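PDB 2IVF: ethylbenzene dehydrogenase beta-subunit from Aromatoleum aromaticum, which is an iron-sulfur subunit of the 4Fe-4S dicluster family, holding beside a haem three SF4 clusters and one F3S cluster, which probably carry electrons. Local coordinates for residues 21-26 against 148-153; 212-217 against 223-228. All coordinates share one frame; numbering follows the deposited sequence.

In the fold
From the N terminus the chain first runs through strand 19-24, and contact 1 brings residues 148-153 back to it, closing a loop of 121 intervening residues and tying the mixed sheet of 19-24 to the antiparallel sheet of 141-149. Just past the latter strand, Cys151 binds an SF4 cluster. Contact 2 comes later, in series: residues 212-217 and 223-228 close a short loop of five residues and hold a second SF4 cluster between them. The two neither nest nor cross, yet they touch in space, with centres about 13 Å apart: OG1 of Thr21 hydrogen-bonds with ND2 of Asn227, Met150 packs on Cys226, and the ring of His153 packs on Leu213.

Contact 1. Residues 21-26 against 148-153; sequences TVIDLN and ARMCNH. With SF4 (iron/sulfur cluster), chain S.
Ile23 and Met150 form the apolar part of the interface between residues 21-26 and 148-153, with CD1 of Ile23 lying 3.9 Å from SD of Met150. The same methyl is 4.1 Å from CB of Ala148 and 3.6 Å from its carbonyl O. CG1 of Ile23 is anti to the carbonyl carbon (chi1 -58°), and the fully extended chi2 of -180° carries CD1 to the carbonyl of Ala148 and the sulfur of Met150. Met150 is folded instead, bent at chi2 and chi3, which turns its CE toward Thr21; CE approaches OG1 of Thr21 at 3.9 Å, the two side chains crossing at about a right angle. The hydroxyl's polar partner is Asn227.

No hydrogen bond spans the two segments, and only 180 Å² is buried. Within each segment there are local polar bonds. OD1 of Asp24 accepts from the backbone N of Asn26 at 2.9 Å, an Asx turn at the end of the strand, and also from ND2 of the same residue, this time on its syn lone pair. Within 148-153, N of His153 points at SG of Cys151 (3.2 Å, 164°), a nearly straight bond to a thiolate that is already a ligand.

SG of Cys151 binds iron FE4 of the cluster at 2.3 Å, and SG also sits over the centre of the His153 ring face. Cys151 opens a ferredoxin-type Cys-x-x-Cys sequence with Cys154, while Ala148 and Met150 each border a different further SF4 cluster.

Strand 19-24 is flanked in its sheet by strands 235-239 and 270-273. Arg235 of the former packs on Ile23, Ala148 and Met150, while Tyr272 of the latter hydrogen-bonds to O of Ala148, and Val22 turns to helix 246-253.

Contact 2. Residues 212-217 against 223-228; sequences ILCYPR and ANACNR. With SF4 (iron/sulfur cluster), chain U.
Arg217, the residue with most surface buried here, clasps the carbonyl of Ala223 beside a cysteine-lined site of the ferredoxin-like 4Fe-4S kind. Its guanidinium grips side-on: NE and NH2 each reach O of Ala223 at 3.0 Å, both bonds moderately bent. That oxygen lies only 6° out of the guanidinium plane, so both bonds run along its edge, whereas the methyl of Ala225 covers one face, 3.9 Å above the centre. A bend at chi3 turns the group across the start of 223-228. The remaining nitrogen, NH1, makes a salt bridge to Glu107 of the alpha-subunit, which also pairs with Arg228, so one carboxylate may offset the nearness of the two arginines and the loop is fastened to the partner chain.

Asn224 comes next in buried area. Its CB packs against CB of Cys214 at 3.7 Å, where the backbones come closest, and the side chains of Leu213 and Asn224 cross obliquely, CD2 of Leu213 reaching ND2 of Asn224. With CG placed between the backbone N and the carbonyl carbon, the amide swings over the cluster and brings ND2 to 3.3 Å from sulfide S2. Asn224 holds the N-cap position of helix 225-228 without a side-chain capping bond.

Cys214 is the third, and stands likewise just before a helix, 215-218. Its SG and that of Cys226 bind different irons of the same cluster, FE4 and FE3, so the metal cluster itself cross-links the segments. The thiolate is held a second time from the backbone: N of Ala225 donates to SG of Cys214 over 3.4 Å, with a nearly linear angle of 170°.

Contact 1. Residues 21-26 against 148-153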
loop_
_atom_site.group_PDB
_atom_site.type_symbol
_atom_site.label_atom_id
_atom_site.label_comp_id
_atom_site.label_asym_id
_atom_site.label_seq_id
_atom_site.Cartn_x
_atom_site.Cartn_y
_atom_site.Cartn_z
ATOM N N THR B 21 -19.033 10.916 -13.540
ATOM C CA THR B 21 -18.379 10.608 -12.312
ATOM C C THR B 21 -17.909 11.921 -11.702
ATOM O O THR B 21 -17.470 12.845 -12.397
ATOM C CB THR B 21 -17.154 9.687 -12.531
ATOM O OG1 THR B 21 -17.578 8.356 -12.931
ATOM C CG2 THR B 21 -16.340 9.587 -11.230
ATOM N N VAL B 22 -18.036 12.017 -10.408
ATOM C CA VAL B 22 -17.427 13.095 -9.650
ATOM C C VAL B 22 -16.299 12.471 -8.820
ATOM O O VAL B 22 -16.470 11.410 -8.202
ATOM C CB VAL B 22 -18.424 13.776 -8.710
ATOM C CG1 VAL B 22 -17.708 14.647 -7.658
ATOM C CG2 VAL B 22 -19.436 14.591 -9.550
ATOM N N ILE B 23 -15.149 13.129 -8.794
ATOM C CA ILE B 23 -13.991 12.642 -8.009
ATOM C C ILE B 23 -13.582 13.733 -7.057
ATOM O O ILE B 23 -13.298 14.841 -7.483
ATOM C CB ILE B 23 -12.798 12.332 -8.938
ATOM C CG1 ILE B 23 -13.246 11.281 -9.976
ATOM C CG2 ILE B 23 -11.511 11.983 -8.127
ATOM C CD1 ILE B 23 -12.178 10.827 -11.002
ATOM N N ASP B 24 -13.593 13.444 -5.763
ATOM C CA ASP B 24 -13.342 14.468 -4.740
ATOM C C ASP B 24 -11.880 14.416 -4.407
ATOM O O ASP B 24 -11.441 13.539 -3.685
ATOM C CB ASP B 24 -14.180 14.217 -3.478
ATOM C CG ASP B 24 -14.049 15.339 -2.471
ATOM O OD1 ASP B 24 -13.066 16.147 -2.583
ATOM O OD2 ASP B 24 -14.899 15.408 -1.556
ATOM N N LEU B 25 -11.125 15.416 -4.849
ATOM C CA LEU B 25 -9.682 15.377 -4.670
ATOM C C LEU B 25 -9.288 15.587 -3.243
ATOM O O LEU B 25 -8.155 15.262 -2.881
ATOM C CB LEU B 25 -9.000 16.395 -5.562
ATOM C CG LEU B 25 -9.261 16.152 -7.054
ATOM C CD1 LEU B 25 -8.669 17.215 -7.901
ATOM C CD2 LEU B 25 -8.690 14.754 -7.484
ATOM N N ASN B 26 -10.181 16.141 -2.428
ATOM C CA ASN B 26 -9.891 16.208 -0.991
ATOM C C ASN B 26 -9.789 14.867 -0.319
ATOM O O ASN B 26 -9.120 14.728 0.723
ATOM C CB ASN B 26 -10.951 17.058 -0.312
ATOM C CG ASN B 26 -10.901 18.424 -0.784
ATOM O OD1 ASN B 26 -9.952 19.164 -0.431
ATOM N ND2 ASN B 26 -11.839 18.793 -1.678
ATOM N N ALA B 148 -6.902 11.170 -10.021
ATOM C CA ALA B 148 -7.511 10.051 -10.710
ATOM C C ALA B 148 -8.171 10.514 -11.967
ATOM O O ALA B 148 -8.845 11.566 -12.005
ATOM C CB ALA B 148 -8.533 9.297 -9.797
ATOM N N ARG B 149 -7.983 9.726 -13.015
ATOM C CA ARG B 149 -8.493 10.066 -14.306
ATOM C C ARG B 149 -8.925 8.813 -15.050
ATOM O O ARG B 149 -8.341 7.741 -14.876
ATOM C CB ARG B 149 -7.440 10.804 -15.126
ATOM C CG ARG B 149 -7.061 12.189 -14.580
ATOM C CD ARG B 149 -5.908 12.769 -15.318
ATOM N NE ARG B 149 -6.345 12.840 -16.696
ATOM C CZ ARG B 149 -5.665 12.438 -17.754
ATOM N NH1 ARG B 149 -4.448 11.968 -17.653
ATOM N NH2 ARG B 149 -6.233 12.509 -18.951
ATOM N N MET B 150 -9.916 8.980 -15.900
ATOM C CA MET B 150 -10.334 7.941 -16.821
ATOM C C MET B 150 -10.772 8.660 -18.088
ATOM O O MET B 150 -10.591 9.879 -18.208
ATOM C CB MET B 150 -11.533 7.142 -16.262
ATOM C CG MET B 150 -11.435 6.686 -14.852
ATOM S SD MET B 150 -12.015 7.863 -13.601
ATOM C CE MET B 150 -13.806 7.627 -13.800
ATOM N N CYS B 151 -11.407 7.943 -19.009
ATOM C CA CYS B 151 -11.993 8.620 -20.165
ATOM C C CYS B 151 -13.145 9.457 -19.634
ATOM O O CYS B 151 -13.897 9.021 -18.770
ATOM C CB CYS B 151 -12.471 7.659 -21.237
ATOM S SG CYS B 151 -13.640 8.369 -22.417
ATOM N N ASN B 152 -13.274 10.664 -20.173
ATOM C CA ASN B 152 -14.270 11.609 -19.730
ATOM C C ASN B 152 -15.635 11.429 -20.394
ATOM O O ASN B 152 -16.554 12.153 -20.072
ATOM C CB ASN B 152 -13.730 13.051 -19.923
ATOM C CG ASN B 152 -12.475 13.284 -19.151
ATOM O OD1 ASN B 152 -12.502 13.272 -17.911
ATOM N ND2 ASN B 152 -11.347 13.375 -19.846
ATOM N N HIS B 153 -15.764 10.501 -21.345
ATOM C CA HIS B 153 -17.007 10.304 -22.082
ATOM C C HIS B 153 -17.635 11.592 -22.489
ATOM O O HIS B 153 -18.822 11.877 -22.250
ATOM C CB HIS B 153 -17.935 9.370 -21.321
ATOM C CG HIS B 153 -17.306 8.049 -21.088
ATOM N ND1 HIS B 153 -17.260 7.072 -22.063
ATOM C CD2 HIS B 153 -16.577 7.577 -20.047
ATOM C CE1 HIS B 153 -16.583 6.037 -21.607
ATOM N NE2 HIS B 153 -16.170 6.312 -20.383
HETATM FE FE1 SF4 S . -10.700 11.372 -25.016
HETATM FE FE2 SF4 S . -12.731 10.604 -26.501
HETATM FE FE3 SF4 S . -13.116 12.434 -24.493
HETATM FE FE4 SF4 S . -12.578 9.824 -23.845
HETATM S S1 SF4 S . -14.442 10.630 -24.953
HETATM S S2 SF4 S . -11.595 11.715 -22.960
HETATM S S3 SF4 S . -11.214 9.223 -25.551
HETATM S S4 SF4 S . -11.895 12.748 -26.423
#

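Contact 2. Residues 212-217 against 223-228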
loop_
_atom_site.group_PDB
_atom_site.type_symbol
_atom_site.label_atom_id
_atom_site.label_comp_id
_atom_site.label_asym_id
_atom_site.label_seq_id
_atom_site.Cartn_x
_atom_site.Cartn_y
_atom_site.Cartn_z
ATOM N N ILE B 212 -14.484 1.701 -21.036
ATOM C CA ILE B 212 -15.812 1.328 -21.538
ATOM C C ILE B 212 -16.945 1.700 -20.548
ATOM O O ILE B 212 -18.088 1.266 -20.671
ATOM C CB ILE B 212 -15.826 -0.176 -21.902
ATOM C CG1 ILE B 212 -15.573 -1.069 -20.672
ATOM C CG2 ILE B 212 -14.764 -0.413 -23.003
ATOM C CD1 ILE B 212 -15.950 -2.573 -20.895
ATOM N N LEU B 213 -16.614 2.576 -19.615
ATOM C CA LEU B 213 -17.432 2.871 -18.454
ATOM C C LEU B 213 -18.052 1.596 -17.868
ATOM O O LEU B 213 -19.181 1.610 -17.402
ATOM C CB LEU B 213 -18.489 3.938 -18.733
ATOM C CG LEU B 213 -18.443 5.130 -17.769
ATOM C CD1 LEU B 213 -19.470 6.187 -18.184
ATOM C CD2 LEU B 213 -18.621 4.710 -16.294
ATOM N N CYS B 214 -17.259 0.513 -17.825
ATOM C CA CYS B 214 -17.736 -0.775 -17.323
ATOM C C CYS B 214 -19.139 -1.125 -17.802
ATOM O O CYS B 214 -19.942 -1.587 -17.012
ATOM C CB CYS B 214 -17.776 -0.754 -15.817
ATOM S SG CYS B 214 -16.166 -0.832 -15.041
ATOM N N TYR B 215 -19.452 -0.900 -19.082
ATOM C CA TYR B 215 -20.831 -1.034 -19.464
ATOM C C TYR B 215 -21.429 -2.410 -19.171
ATOM O O TYR B 215 -22.633 -2.481 -18.931
ATOM C CB TYR B 215 -21.099 -0.625 -20.927
ATOM C CG TYR B 215 -20.448 -1.493 -21.987
ATOM C CD1 TYR B 215 -21.029 -2.698 -22.389
ATOM C CD2 TYR B 215 -19.276 -1.099 -22.626
ATOM C CE1 TYR B 215 -20.449 -3.491 -23.369
ATOM C CE2 TYR B 215 -18.669 -1.912 -23.631
ATOM C CZ TYR B 215 -19.273 -3.099 -23.989
ATOM O OH TYR B 215 -18.727 -3.921 -24.967
ATOM N N PRO B 216 -20.634 -3.496 -19.246
ATOM C CA PRO B 216 -21.211 -4.796 -18.858
ATOM C C PRO B 216 -21.779 -4.793 -17.413
ATOM O O PRO B 216 -22.769 -5.465 -17.101
ATOM C CB PRO B 216 -19.998 -5.721 -18.947
ATOM C CG PRO B 216 -19.181 -5.106 -20.017
ATOM C CD PRO B 216 -19.224 -3.676 -19.648
ATOM N N ARG B 217 -21.148 -4.019 -16.557
ATOM C CA ARG B 217 -21.590 -3.918 -15.156
ATOM C C ARG B 217 -22.749 -2.943 -15.007
ATOM O O ARG B 217 -23.785 -3.278 -14.418
ATOM C CB ARG B 217 -20.455 -3.424 -14.275
ATOM C CG ARG B 217 -19.406 -4.472 -14.031
ATOM C CD ARG B 217 -18.191 -3.885 -13.437
ATOM N NE ARG B 217 -18.370 -3.244 -12.096
ATOM C CZ ARG B 217 -17.955 -3.752 -10.923
ATOM N NH1 ARG B 217 -17.338 -4.905 -10.851
ATOM N NH2 ARG B 217 -18.126 -3.079 -9.795
ATOM N N ALA B 223 -22.404 -0.530 -10.289
ATOM C CA ALA B 223 -21.545 0.652 -10.476
ATOM C C ALA B 223 -20.233 0.240 -11.147
ATOM O O ALA B 223 -19.776 -0.892 -10.974
ATOM C CB ALA B 223 -21.282 1.302 -9.095
ATOM N N ASN B 224 -19.644 1.142 -11.909
ATOM C CA ASN B 224 -18.339 0.883 -12.502
ATOM C C ASN B 224 -17.306 0.652 -11.430
ATOM O O ASN B 224 -17.396 1.216 -10.345
ATOM C CB ASN B 224 -17.953 2.017 -13.417
ATOM C CG ASN B 224 -17.921 3.350 -12.709
ATOM O OD1 ASN B 224 -18.869 3.710 -12.035
ATOM N ND2 ASN B 224 -16.839 4.104 -12.898
ATOM N N ALA B 225 -16.315 -0.180 -11.733
ATOM C CA ALA B 225 -15.441 -0.755 -10.715
ATOM C C ALA B 225 -14.545 0.311 -10.045
ATOM O O ALA B 225 -14.248 0.251 -8.827
ATOM C CB ALA B 225 -14.582 -1.868 -11.352
ATOM N N CYS B 226 -14.055 1.254 -10.832
ATOM C CA CYS B 226 -13.121 2.254 -10.280
ATOM C C CYS B 226 -13.804 3.191 -9.299
ATOM O O CYS B 226 -13.173 3.710 -8.378
ATOM C CB CYS B 226 -12.374 2.977 -11.400
ATOM S SG CYS B 226 -13.485 3.865 -12.484
ATOM N N ASN B 227 -15.103 3.413 -9.518
ATOM C CA ASN B 227 -15.925 4.137 -8.587
ATOM C C ASN B 227 -16.334 3.299 -7.381
ATOM O O ASN B 227 -16.269 3.766 -6.266
ATOM C CB ASN B 227 -17.156 4.669 -9.295
ATOM C CG ASN B 227 -16.869 5.855 -10.158
ATOM O OD1 ASN B 227 -15.825 6.528 -10.007
ATOM N ND2 ASN B 227 -17.830 6.188 -11.032
ATOM N N ARG B 228 -16.789 2.065 -7.621
ATOM C CA ARG B 228 -17.323 1.255 -6.573
ATOM C C ARG B 228 -16.204 0.845 -5.616
ATOM O O ARG B 228 -16.407 0.887 -4.427
ATOM C CB ARG B 228 -18.012 0.001 -7.090
ATOM C CG ARG B 228 -18.754 -0.751 -5.985
ATOM C CD ARG B 228 -19.495 -1.995 -6.528
ATOM N NE ARG B 228 -20.093 -2.724 -5.398
ATOM C CZ ARG B 228 -19.392 -3.488 -4.567
ATOM N NH1 ARG B 228 -18.096 -3.687 -4.774
ATOM N NH2 ARG B 228 -19.985 -4.038 -3.524
HETATM FE FE1 SF4 U . -13.583 2.877 -17.126
HETATM FE FE2 SF4 U . -12.028 1.032 -16.086
HETATM FE FE3 SF4 U . -13.333 2.737 -14.468
HETATM FE FE4 SF4 U . -14.745 0.813 -15.712
HETATM S S1 SF4 U . -13.130 0.496 -14.113
HETATM S S2 SF4 U . -15.298 3.021 -15.637
HETATM S S3 SF4 U . -13.597 0.639 -17.731
HETATM S S4 SF4 U . -11.642 3.242 -16.008
#